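Local coordinates for PmbA-related protein (PDB 1VL4), which probably acts as a metallopeptidase and has been described as a putative modulator of DNA gyrase, at residues Glu42-Gly50 / Val128-His139; Ile187-Trp198 / Arg216-Ser227. All coordinates share one frame; numbering follows the deposited sequence.

Contact 1: Glu42-Gly50 / Val128-His139; sequences EFSLRLANG and VKEKMDMAKKAH
Lys131 NZ is held in a salt bridge by Asp158 OD2 while it rests against Phe43, 3.9 Å from Phe43 CB. To get there the lysine runs extended beyond CG and crosses the phenylalanine obliquely, its CD coming within 3.7 Å of Phe43 CD1. The methylenes behind the charge serve as apolar packing. Phe43 reaches the helix because CG stands anti to the backbone N (chi1 -178°), which sends the ring toward the first turn. There CZ lies near Val128 CG2, a contact less certain than the rest because that valine is modelled in two conformers. Leu45 CD2 meets the same ring at its edge, in plane.

Leu45 splits its two methyls: CD1 abuts Ala135 CB at 3.5 Å, and CD2 meets Met132 CG at 4.0 Å, the two side chains crossing at about a right angle. The small Ala135 also takes Leu47 CD1, 4.1 Å from its CB. At the far end a CH-pi contact replaces aliphatic packing. Gly50 CA sits over one face of the His139 imidazole, 3.5 Å from the ring centroid and displaced toward the rim; a side chain on this glycine would run into His139 NE2.

Alternate strand residues therefore meet a stripe of the helix, the axes of strand 42-48 and helix 128-139 approaching to 9.4 Å with their N-to-C directions 33° apart. Strand 32-48 lies between strands 51-69 and 148-167 of the long antiparallel sheet, and helix 128-143 packs along it. Arg46, pointing away from the helix, pairs with Asp53 on strand 51-69. Asn94, Gln96 and Val97 of the second subunit pack on Phe43, Val128 and Met132, and Met134 and Lys137 touch Pro210 of helix 210-223.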
loop_
_atom_site.group_PDB
_atom_site.type_symbol
_atom_site.label_atom_id
_atom_site.label_comp_id
_atom_site.label_asym_id
_atom_site.label_seq_id
_atom_site.Cartn_x
_atom_site.Cartn_y
_atom_site.Cartn_z
ATOM N N GLU A 42 5.879 0.582 -18.257
ATOM C CA GLU A 42 5.813 -0.729 -17.673
ATOM C C GLU A 42 4.717 -1.571 -18.296
ATOM O O GLU A 42 3.686 -1.053 -18.731
ATOM C CB GLU A 42 5.624 -0.663 -16.147
ATOM C CG GLU A 42 4.298 -0.013 -15.734
ATOM C CD GLU A 42 4.325 0.529 -14.303
ATOM O OE1 GLU A 42 4.285 -0.309 -13.376
ATOM O OE2 GLU A 42 4.381 1.777 -14.113
ATOM N N PHE A 43 4.979 -2.882 -18.327
ATOM C CA PHE A 43 4.033 -3.792 -18.790
ATOM C C PHE A 43 4.018 -4.958 -17.830
ATOM O O PHE A 43 5.050 -5.512 -17.517
ATOM C CB PHE A 43 4.375 -4.254 -20.194
ATOM C CG PHE A 43 3.366 -5.190 -20.750
ATOM C CD1 PHE A 43 3.424 -6.556 -20.449
ATOM C CD2 PHE A 43 2.319 -4.734 -21.518
ATOM C CE1 PHE A 43 2.502 -7.414 -20.916
ATOM C CE2 PHE A 43 1.354 -5.643 -22.007
ATOM C CZ PHE A 43 1.453 -6.979 -21.678
ATOM N N SER A 44 2.838 -5.330 -17.364
ATOM C CA SER A 44 2.726 -6.497 -16.519
ATOM C C SER A 44 1.520 -7.309 -16.880
ATOM O O SER A 44 0.557 -6.780 -17.405
ATOM C CB SER A 44 2.568 -6.051 -15.071
ATOM O OG SER A 44 1.323 -5.423 -14.880
ATOM N N LEU A 45 1.585 -8.597 -16.597
ATOM C CA LEU A 45 0.491 -9.467 -16.716
ATOM C C LEU A 45 0.472 -10.606 -15.679
ATOM O O LEU A 45 1.532 -11.090 -15.205
ATOM C CB LEU A 45 0.374 -10.001 -18.124
ATOM C CG LEU A 45 1.401 -10.965 -18.636
ATOM C CD1 LEU A 45 1.067 -12.387 -18.145
ATOM C CD2 LEU A 45 1.388 -10.912 -20.163
ATOM N N ARG A 46 -0.755 -10.995 -15.330
ATOM C CA ARG A 46 -0.995 -12.078 -14.351
ATOM C C ARG A 46 -1.979 -13.061 -14.881
ATOM O O ARG A 46 -3.041 -12.671 -15.376
ATOM C CB ARG A 46 -1.498 -11.468 -13.059
ATOM C CG ARG A 46 -1.782 -12.446 -11.941
ATOM C CD ARG A 46 -2.326 -11.701 -10.707
ATOM N NE ARG A 46 -3.797 -11.729 -10.640
ATOM C CZ ARG A 46 -4.551 -10.837 -9.992
ATOM N NH1 ARG A 46 -4.003 -9.793 -9.364
ATOM N NH2 ARG A 46 -5.868 -10.971 -9.987
ATOM N N LEU A 47 -1.593 -14.332 -14.831
ATOM C CA LEU A 47 -2.476 -15.447 -15.071
ATOM C C LEU A 47 -2.929 -16.000 -13.717
ATOM O O LEU A 47 -2.133 -16.162 -12.794
ATOM C CB LEU A 47 -1.748 -16.559 -15.833
ATOM C CG LEU A 47 -0.920 -16.150 -17.046
ATOM C CD1 LEU A 47 -0.461 -17.436 -17.725
ATOM C CD2 LEU A 47 -1.739 -15.285 -18.015
ATOM N N ALA A 48 -4.207 -16.274 -13.632
ATOM C CA ALA A 48 -4.848 -16.816 -12.458
ATOM C C ALA A 48 -5.364 -18.194 -12.857
ATOM O O ALA A 48 -6.238 -18.299 -13.690
ATOM C CB ALA A 48 -6.004 -15.925 -12.063
ATOM N N ASN A 49 -4.799 -19.242 -12.292
ATOM C CA ASN A 49 -5.096 -20.600 -12.742
ATOM C C ASN A 49 -5.070 -20.728 -14.271
ATOM O O ASN A 49 -5.972 -21.271 -14.878
ATOM C CB ASN A 49 -6.441 -21.046 -12.143
ATOM C CG ASN A 49 -6.392 -21.075 -10.610
ATOM O OD1 ASN A 49 -5.646 -21.868 -10.003
ATOM N ND2 ASN A 49 -7.144 -20.176 -9.980
ATOM N N GLY A 50 -4.035 -20.184 -14.896
ATOM C CA GLY A 50 -3.890 -20.304 -16.339
ATOM C C GLY A 50 -4.594 -19.241 -17.174
ATOM O O GLY A 50 -4.189 -18.979 -18.301
ATOM N N VAL A 128 3.887 -8.162 -27.429
ATOM C CA VAL A 128 3.042 -8.615 -26.318
ATOM C C VAL A 128 2.712 -10.105 -26.408
ATOM O O VAL A 128 2.523 -10.752 -25.398
ATOM C CB VAL A 128 1.747 -7.748 -26.136
ATOM C CG1 VAL A 128 0.929 -7.650 -27.430
ATOM C CG2 VAL A 128 0.883 -8.291 -24.975
ATOM N N LYS A 129 2.610 -10.652 -27.612
ATOM C CA LYS A 129 2.479 -12.048 -27.759
ATOM C C LYS A 129 3.627 -12.827 -27.157
ATOM O O LYS A 129 3.404 -13.840 -26.514
ATOM C CB LYS A 129 2.282 -12.408 -29.243
ATOM C CG LYS A 129 2.183 -13.893 -29.479
ATOM C CD LYS A 129 1.526 -14.195 -30.772
ATOM C CE LYS A 129 1.303 -15.704 -30.939
ATOM N NZ LYS A 129 2.591 -16.443 -30.800
ATOM N N GLU A 130 4.861 -12.359 -27.350
ATOM C CA GLU A 130 6.012 -13.034 -26.779
ATOM C C GLU A 130 6.013 -12.966 -25.252
ATOM O O GLU A 130 6.412 -13.911 -24.592
ATOM C CB GLU A 130 7.321 -12.450 -27.311
ATOM C CG GLU A 130 7.526 -12.682 -28.834
ATOM C CD GLU A 130 8.792 -11.954 -29.379
ATOM O OE1 GLU A 130 8.833 -10.706 -29.392
ATOM O OE2 GLU A 130 9.747 -12.637 -29.790
ATOM N N LYS A 131 5.579 -11.845 -24.700
ATOM C CA LYS A 131 5.463 -11.737 -23.242
ATOM C C LYS A 131 4.407 -12.696 -22.738
ATOM O O LYS A 131 4.671 -13.425 -21.788
ATOM C CB LYS A 131 5.136 -10.292 -22.825
ATOM C CG LYS A 131 6.177 -9.307 -23.291
ATOM C CD LYS A 131 5.849 -7.887 -22.914
ATOM C CE LYS A 131 6.663 -6.859 -23.680
ATOM N NZ LYS A 131 6.841 -5.519 -22.944
ATOM N N MET A 132 3.243 -12.770 -23.429
ATOM C CA MET A 132 2.204 -13.665 -23.026
ATOM C C MET A 132 2.712 -15.080 -23.094
ATOM O O MET A 132 2.417 -15.885 -22.205
ATOM C CB MET A 132 0.962 -13.537 -23.926
ATOM C CG MET A 132 0.231 -12.242 -23.762
ATOM S SD MET A 132 -0.894 -11.954 -25.179
ATOM C CE MET A 132 -1.848 -13.474 -25.161
ATOM N N ASP A 133 3.456 -15.393 -24.153
ATOM C CA ASP A 133 3.918 -16.776 -24.377
ATOM C C ASP A 133 4.913 -17.207 -23.277
ATOM O O ASP A 133 4.869 -18.352 -22.827
ATOM C CB ASP A 133 4.513 -16.957 -25.785
ATOM C CG ASP A 133 3.437 -17.032 -26.902
ATOM O OD1 ASP A 133 2.244 -17.299 -26.632
ATOM O OD2 ASP A 133 3.786 -16.822 -28.082
ATOM N N MET A 134 5.747 -16.289 -22.802
ATOM C CA MET A 134 6.573 -16.549 -21.620
ATOM C C MET A 134 5.775 -16.964 -20.352
ATOM O O MET A 134 6.135 -17.924 -19.655
ATOM C CB MET A 134 7.477 -15.354 -21.298
ATOM C CG MET A 134 8.547 -15.143 -22.341
ATOM S SD MET A 134 9.649 -13.700 -22.031
ATOM C CE MET A 134 10.666 -14.415 -20.827
ATOM N N ALA A 135 4.735 -16.200 -20.040
ATOM C CA ALA A 135 3.861 -16.490 -18.908
ATOM C C ALA A 135 3.129 -17.822 -19.081
ATOM O O ALA A 135 3.122 -18.643 -18.161
ATOM C CB ALA A 135 2.893 -15.332 -18.709
ATOM N N LYS A 136 2.530 -18.056 -20.249
ATOM C CA LYS A 136 1.891 -19.336 -20.567
ATOM C C LYS A 136 2.826 -20.545 -20.511
ATOM O O LYS A 136 2.432 -21.638 -20.094
ATOM C CB LYS A 136 1.187 -19.288 -21.938
ATOM C CG LYS A 136 0.118 -18.227 -22.073
ATOM C CD LYS A 136 -0.471 -18.214 -23.475
ATOM C CE LYS A 136 -1.779 -17.409 -23.556
ATOM N NZ LYS A 136 -2.058 -16.915 -24.951
ATOM N N LYS A 137 4.072 -20.363 -20.914
ATOM C CA LYS A 137 5.034 -21.402 -20.826
ATOM C C LYS A 137 5.371 -21.687 -19.354
ATOM O O LYS A 137 5.500 -22.841 -18.974
ATOM C CB LYS A 137 6.286 -21.022 -21.603
ATOM C CG LYS A 137 7.327 -22.119 -21.685
ATOM C CD LYS A 137 6.862 -23.273 -22.608
ATOM C CE LYS A 137 7.625 -24.565 -22.317
ATOM N NZ LYS A 137 7.048 -25.744 -23.040
ATOM N N ALA A 138 5.486 -20.643 -18.527
ATOM C CA ALA A 138 5.717 -20.870 -17.106
ATOM C C ALA A 138 4.538 -21.647 -16.461
ATOM O O ALA A 138 4.748 -22.589 -15.658
ATOM C CB ALA A 138 5.975 -19.583 -16.411
ATOM N N HIS A 139 3.317 -21.310 -16.876
ATOM C CA HIS A 139 2.133 -21.985 -16.372
ATOM C C HIS A 139 2.143 -23.458 -16.765
ATOM O O HIS A 139 1.810 -24.332 -15.953
ATOM C CB HIS A 139 0.840 -21.373 -16.928
ATOM C CG HIS A 139 -0.393 -22.084 -16.452
ATOM N ND1 HIS A 139 -0.946 -23.163 -17.116
ATOM C CD2 HIS A 139 -1.145 -21.902 -15.344
ATOM C CE1 HIS A 139 -1.986 -23.611 -16.436
ATOM N NE2 HIS A 139 -2.125 -22.864 -15.354
#

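Contact 2: Ile187-Trp198 / Arg216-Ser227; sequences IARDANPRSGSW and RAAEEAISLIGS
Gly196 and Ala221 bring strand 194-198 and helix 216-223 together, their CA atoms 3.9 Å apart. The segments run roughly antiparallel, at 151°, with axes only 5.6 Å from each other; a CB on Gly196 would collide with Ala221 N and Ala217 O. Ala188 CB adds to this tight seam, 3.7 Å from Ala221 CB. Ala188 and Arg194 pair through both backbone bonds and close the beta hairpin of strands 172-188 and 194-202, the latter the outermost strand of the sheet within this chain, over which the helix folds back.

Beyond the helix, Leu224 to Ser227 form a type II turn, and Gly226 N donates a hydrogen bond to Asp190 OD2 at 3.1 Å, from above the carboxylate plane. Arg194, bent at chi2 (-60°), passes beside Leu224 O to bridge the same OD2, at a modelled length too short to trust, while NH1 pairs with Glu404 and Ser227 CB sits over a guanidinium face. With an alanine here, Asp190 and Glu404 would probably both be left without this positive mate. Arg216 lies over a face of Trp198, NE 3.5 Å from Trp198 NE1 and planes 25° apart; Glu212 holds that NE.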
loop_
_atom_site.group_PDB
_atom_site.type_symbol
_atom_site.label_atom_id
_atom_site.label_comp_id
_atom_site.label_asym_id
_atom_site.label_seq_id
_atom_site.Cartn_x
_atom_site.Cartn_y
_atom_site.Cartn_z
ATOM N N ILE A 187 0.390 -25.129 -6.420
ATOM C CA ILE A 187 -0.165 -25.882 -5.254
ATOM C C ILE A 187 -0.189 -27.381 -5.536
ATOM O O ILE A 187 -0.774 -27.812 -6.538
ATOM C CB ILE A 187 -1.585 -25.400 -4.890
ATOM C CG1 ILE A 187 -1.526 -23.910 -4.502
ATOM C CG2 ILE A 187 -2.197 -26.265 -3.751
ATOM C CD1 ILE A 187 -2.829 -23.288 -4.171
ATOM N N ALA A 188 0.436 -28.169 -4.625
ATOM C CA ALA A 188 0.520 -29.629 -4.717
ATOM C C ALA A 188 -0.517 -30.310 -3.792
ATOM O O ALA A 188 -0.889 -29.790 -2.739
ATOM C CB ALA A 188 1.923 -30.092 -4.363
ATOM N N ARG A 189 -1.014 -31.458 -4.236
ATOM C CA ARG A 189 -2.017 -32.202 -3.511
ATOM C C ARG A 189 -1.442 -32.863 -2.257
ATOM O O ARG A 189 -0.471 -33.591 -2.336
ATOM C CB ARG A 189 -2.580 -33.273 -4.425
ATOM C CG ARG A 189 -3.636 -34.132 -3.780
ATOM C CD ARG A 189 -4.082 -35.219 -4.706
ATOM N NE ARG A 189 -4.898 -34.722 -5.797
ATOM C CZ ARG A 189 -4.437 -34.433 -7.019
ATOM N NH1 ARG A 189 -3.158 -34.640 -7.378
ATOM N NH2 ARG A 189 -5.269 -33.962 -7.906
ATOM N N ASP A 190 -2.059 -32.603 -1.090
ATOM C CA ASP A 190 -1.658 -33.251 0.158
ATOM C C ASP A 190 -2.774 -33.107 1.214
ATOM O O ASP A 190 -3.723 -32.351 1.005
ATOM C CB ASP A 190 -0.325 -32.635 0.643
ATOM C CG ASP A 190 0.384 -33.469 1.688
ATOM O OD1 ASP A 190 0.077 -34.668 1.812
ATOM O OD2 ASP A 190 1.271 -32.913 2.384
ATOM N N ALA A 191 -2.668 -33.828 2.329
ATOM C CA ALA A 191 -3.603 -33.678 3.462
ATOM C C ALA A 191 -3.974 -32.215 3.783
ATOM O O ALA A 191 -5.140 -31.894 4.075
ATOM C CB ALA A 191 -3.022 -34.342 4.686
ATOM N N ASN A 192 -2.947 -31.368 3.782
ATOM C CA ASN A 192 -3.070 -29.919 3.696
ATOM C C ASN A 192 -2.375 -29.554 2.396
ATOM O O ASN A 192 -1.244 -29.972 2.172
ATOM C CB ASN A 192 -2.326 -29.225 4.844
ATOM C CG ASN A 192 -2.812 -29.668 6.221
ATOM O OD1 ASN A 192 -3.984 -29.550 6.536
ATOM N ND2 ASN A 192 -1.891 -30.168 7.053
ATOM N N PRO A 193 -3.023 -28.780 1.526
ATOM C CA PRO A 193 -2.343 -28.430 0.276
ATOM C C PRO A 193 -1.013 -27.686 0.476
ATOM O O PRO A 193 -0.900 -26.851 1.374
ATOM C CB PRO A 193 -3.363 -27.540 -0.437
ATOM C CG PRO A 193 -4.679 -27.918 0.163
ATOM C CD PRO A 193 -4.385 -28.226 1.595
ATOM N N ARG A 194 -0.027 -27.988 -0.365
ATOM C CA ARG A 194 1.328 -27.481 -0.201
ATOM C C ARG A 194 1.627 -26.449 -1.268
ATOM O O ARG A 194 1.524 -26.728 -2.430
ATOM C CB ARG A 194 2.353 -28.618 -0.347
ATOM C CG ARG A 194 2.056 -29.846 0.495
ATOM C CD ARG A 194 2.038 -29.453 1.942
ATOM N NE ARG A 194 1.720 -30.562 2.803
ATOM C CZ ARG A 194 1.397 -30.426 4.080
ATOM N NH1 ARG A 194 1.408 -29.225 4.660
ATOM N NH2 ARG A 194 1.080 -31.500 4.783
ATOM N N SER A 195 2.071 -25.271 -0.887
ATOM C CA SER A 195 2.432 -24.303 -1.905
ATOM C C SER A 195 3.935 -24.175 -2.128
ATOM O O SER A 195 4.757 -24.408 -1.242
ATOM C CB SER A 195 1.777 -22.938 -1.615
ATOM O OG SER A 195 2.085 -22.456 -0.326
ATOM N N GLY A 196 4.275 -23.805 -3.357
ATOM C CA GLY A 196 5.639 -23.603 -3.787
ATOM C C GLY A 196 5.618 -22.412 -4.737
ATOM O O GLY A 196 4.586 -22.119 -5.356
ATOM N N SER A 197 6.730 -21.696 -4.803
ATOM C CA SER A 197 6.879 -20.633 -5.795
ATOM C C SER A 197 8.328 -20.439 -6.188
ATOM O O SER A 197 9.267 -20.946 -5.522
ATOM C CB SER A 197 6.260 -19.332 -5.297
ATOM O OG SER A 197 6.978 -18.715 -4.245
ATOM N N TRP A 198 8.525 -19.761 -7.311
ATOM C CA TRP A 198 9.862 -19.412 -7.747
ATOM C C TRP A 198 9.766 -18.167 -8.638
ATOM O O TRP A 198 8.764 -17.982 -9.318
ATOM C CB TRP A 198 10.496 -20.592 -8.520
ATOM C CG TRP A 198 11.972 -20.464 -8.658
ATOM C CD1 TRP A 198 12.667 -20.069 -9.744
ATOM C CD2 TRP A 198 12.933 -20.673 -7.620
ATOM N NE1 TRP A 198 14.008 -19.999 -9.454
ATOM C CE2 TRP A 198 14.200 -20.396 -8.165
ATOM C CE3 TRP A 198 12.843 -21.097 -6.292
ATOM C CZ2 TRP A 198 15.369 -20.517 -7.432
ATOM C CZ3 TRP A 198 14.011 -21.232 -5.562
ATOM C CH2 TRP A 198 15.251 -20.946 -6.138
ATOM N N ARG A 216 10.509 -25.324 -11.277
ATOM C CA ARG A 216 10.833 -25.041 -9.866
ATOM C C ARG A 216 9.667 -24.743 -8.917
ATOM O O ARG A 216 9.695 -25.197 -7.793
ATOM C CB ARG A 216 11.898 -23.961 -9.715
ATOM C CG ARG A 216 13.138 -24.376 -10.418
ATOM C CD ARG A 216 14.432 -23.987 -9.758
ATOM N NE ARG A 216 15.221 -23.080 -10.588
ATOM C CZ ARG A 216 16.539 -22.911 -10.475
ATOM N NH1 ARG A 216 17.240 -23.591 -9.566
ATOM N NH2 ARG A 216 17.162 -22.048 -11.262
ATOM N N ALA A 217 8.675 -23.977 -9.349
ATOM C CA ALA A 217 7.534 -23.716 -8.527
ATOM C C ALA A 217 6.821 -25.030 -8.153
ATOM O O ALA A 217 6.442 -25.237 -6.982
ATOM C CB ALA A 217 6.599 -22.760 -9.256
ATOM N N ALA A 218 6.670 -25.931 -9.130
ATOM C CA ALA A 218 6.043 -27.249 -8.916
ATOM C C ALA A 218 6.910 -28.103 -7.967
ATOM O O ALA A 218 6.429 -28.588 -6.953
ATOM C CB ALA A 218 5.882 -27.958 -10.229
ATOM N N GLU A 219 8.190 -28.250 -8.303
ATOM C CA GLU A 219 9.183 -28.956 -7.447
ATOM C C GLU A 219 9.144 -28.471 -6.000
ATOM O O GLU A 219 9.155 -29.262 -5.076
ATOM C CB GLU A 219 10.595 -28.809 -8.023
ATOM C CG GLU A 219 10.804 -29.607 -9.315
ATOM C CD GLU A 219 12.106 -29.256 -10.079
ATOM O OE1 GLU A 219 12.725 -28.189 -9.836
ATOM O OE2 GLU A 219 12.489 -30.046 -10.973
ATOM N N GLU A 220 9.071 -27.160 -5.816
ATOM C CA GLU A 220 8.918 -26.574 -4.495
ATOM C C GLU A 220 7.693 -27.120 -3.755
ATOM O O GLU A 220 7.800 -27.694 -2.662
ATOM C CB GLU A 220 8.891 -25.058 -4.592
ATOM C CG GLU A 220 10.237 -24.416 -4.966
ATOM C CD GLU A 220 11.245 -24.431 -3.806
ATOM O OE1 GLU A 220 10.971 -23.780 -2.763
ATOM O OE2 GLU A 220 12.317 -25.068 -3.956
ATOM N N ALA A 221 6.539 -27.026 -4.385
ATOM C CA ALA A 221 5.302 -27.502 -3.790
ATOM C C ALA A 221 5.301 -29.008 -3.503
ATOM O O ALA A 221 4.861 -29.452 -2.441
ATOM C CB ALA A 221 4.114 -27.135 -4.709
ATOM N N ILE A 222 5.780 -29.784 -4.469
ATOM C CA ILE A 222 5.737 -31.237 -4.393
ATOM C C ILE A 222 6.625 -31.777 -3.271
ATOM O O ILE A 222 6.298 -32.770 -2.616
ATOM C CB ILE A 222 6.174 -31.845 -5.737
ATOM C CG1 ILE A 222 5.032 -31.773 -6.750
ATOM C CG2 ILE A 222 6.605 -33.317 -5.599
ATOM C CD1 ILE A 222 5.486 -31.870 -8.208
ATOM N N SER A 223 7.767 -31.123 -3.075
ATOM C CA SER A 223 8.734 -31.545 -2.080
ATOM C C SER A 223 8.192 -31.449 -0.648
ATOM O O SER A 223 8.721 -32.110 0.260
ATOM C CB SER A 223 10.022 -30.752 -2.219
ATOM O OG SER A 223 9.840 -29.421 -1.832
ATOM N N LEU A 224 7.145 -30.644 -0.458
ATOM C CA LEU A 224 6.497 -30.510 0.849
ATOM C C LEU A 224 5.394 -31.548 1.071
ATOM O O LEU A 224 4.797 -31.600 2.156
ATOM C CB LEU A 224 5.932 -29.101 1.036
ATOM C CG LEU A 224 6.974 -28.000 1.039
ATOM C CD1 LEU A 224 6.257 -26.661 1.014
ATOM C CD2 LEU A 224 7.914 -28.123 2.233
ATOM N N ILE A 225 5.119 -32.380 0.075
ATOM C CA ILE A 225 4.113 -33.421 0.268
ATOM C C ILE A 225 4.653 -34.386 1.297
ATOM O O ILE A 225 5.810 -34.801 1.190
ATOM C CB ILE A 225 3.809 -34.165 -1.028
ATOM C CG1 ILE A 225 3.179 -33.198 -2.055
ATOM C CG2 ILE A 225 2.927 -35.401 -0.745
ATOM C CD1 ILE A 225 3.038 -33.845 -3.416
ATOM N N GLY A 226 3.803 -34.744 2.269
ATOM C CA GLY A 226 4.180 -35.583 3.401
ATOM C C GLY A 226 4.869 -34.819 4.527
ATOM O O GLY A 226 5.544 -35.415 5.367
ATOM N N SER A 227 4.731 -33.503 4.540
ATOM C CA SER A 227 5.234 -32.714 5.641
ATOM C C SER A 227 4.663 -33.214 6.963
ATOM O O SER A 227 3.592 -33.812 7.007
ATOM C CB SER A 227 4.938 -31.235 5.449
ATOM O OG SER A 227 5.803 -30.680 4.471
HETATM O O HOH W 1 8.602 -22.023 -2.539
#

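How the contacts relate
Both contacts lay a helix on the same antiparallel sheet, contact 1 on the inner strand 32-48 and contact 2 on the hairpin that ends in strand 194-202, outermost within this chain. Each is partly buried. Their centres are 22 Å apart and they do not touch, though the two helices themselves meet at Pro210. Contact 1 buries 433 Å² and is mainly apolar, leucines and Phe43 spanning the wider gap, and its start lies at the second subunit. Contact 2 buries 710 Å²: small residues let the backbones come close, and ionic groups gather round the loop. Glu220 and Arg194 pair with Arg240 and Glu404, tying this end of the sheet to the C-terminal part of the chain.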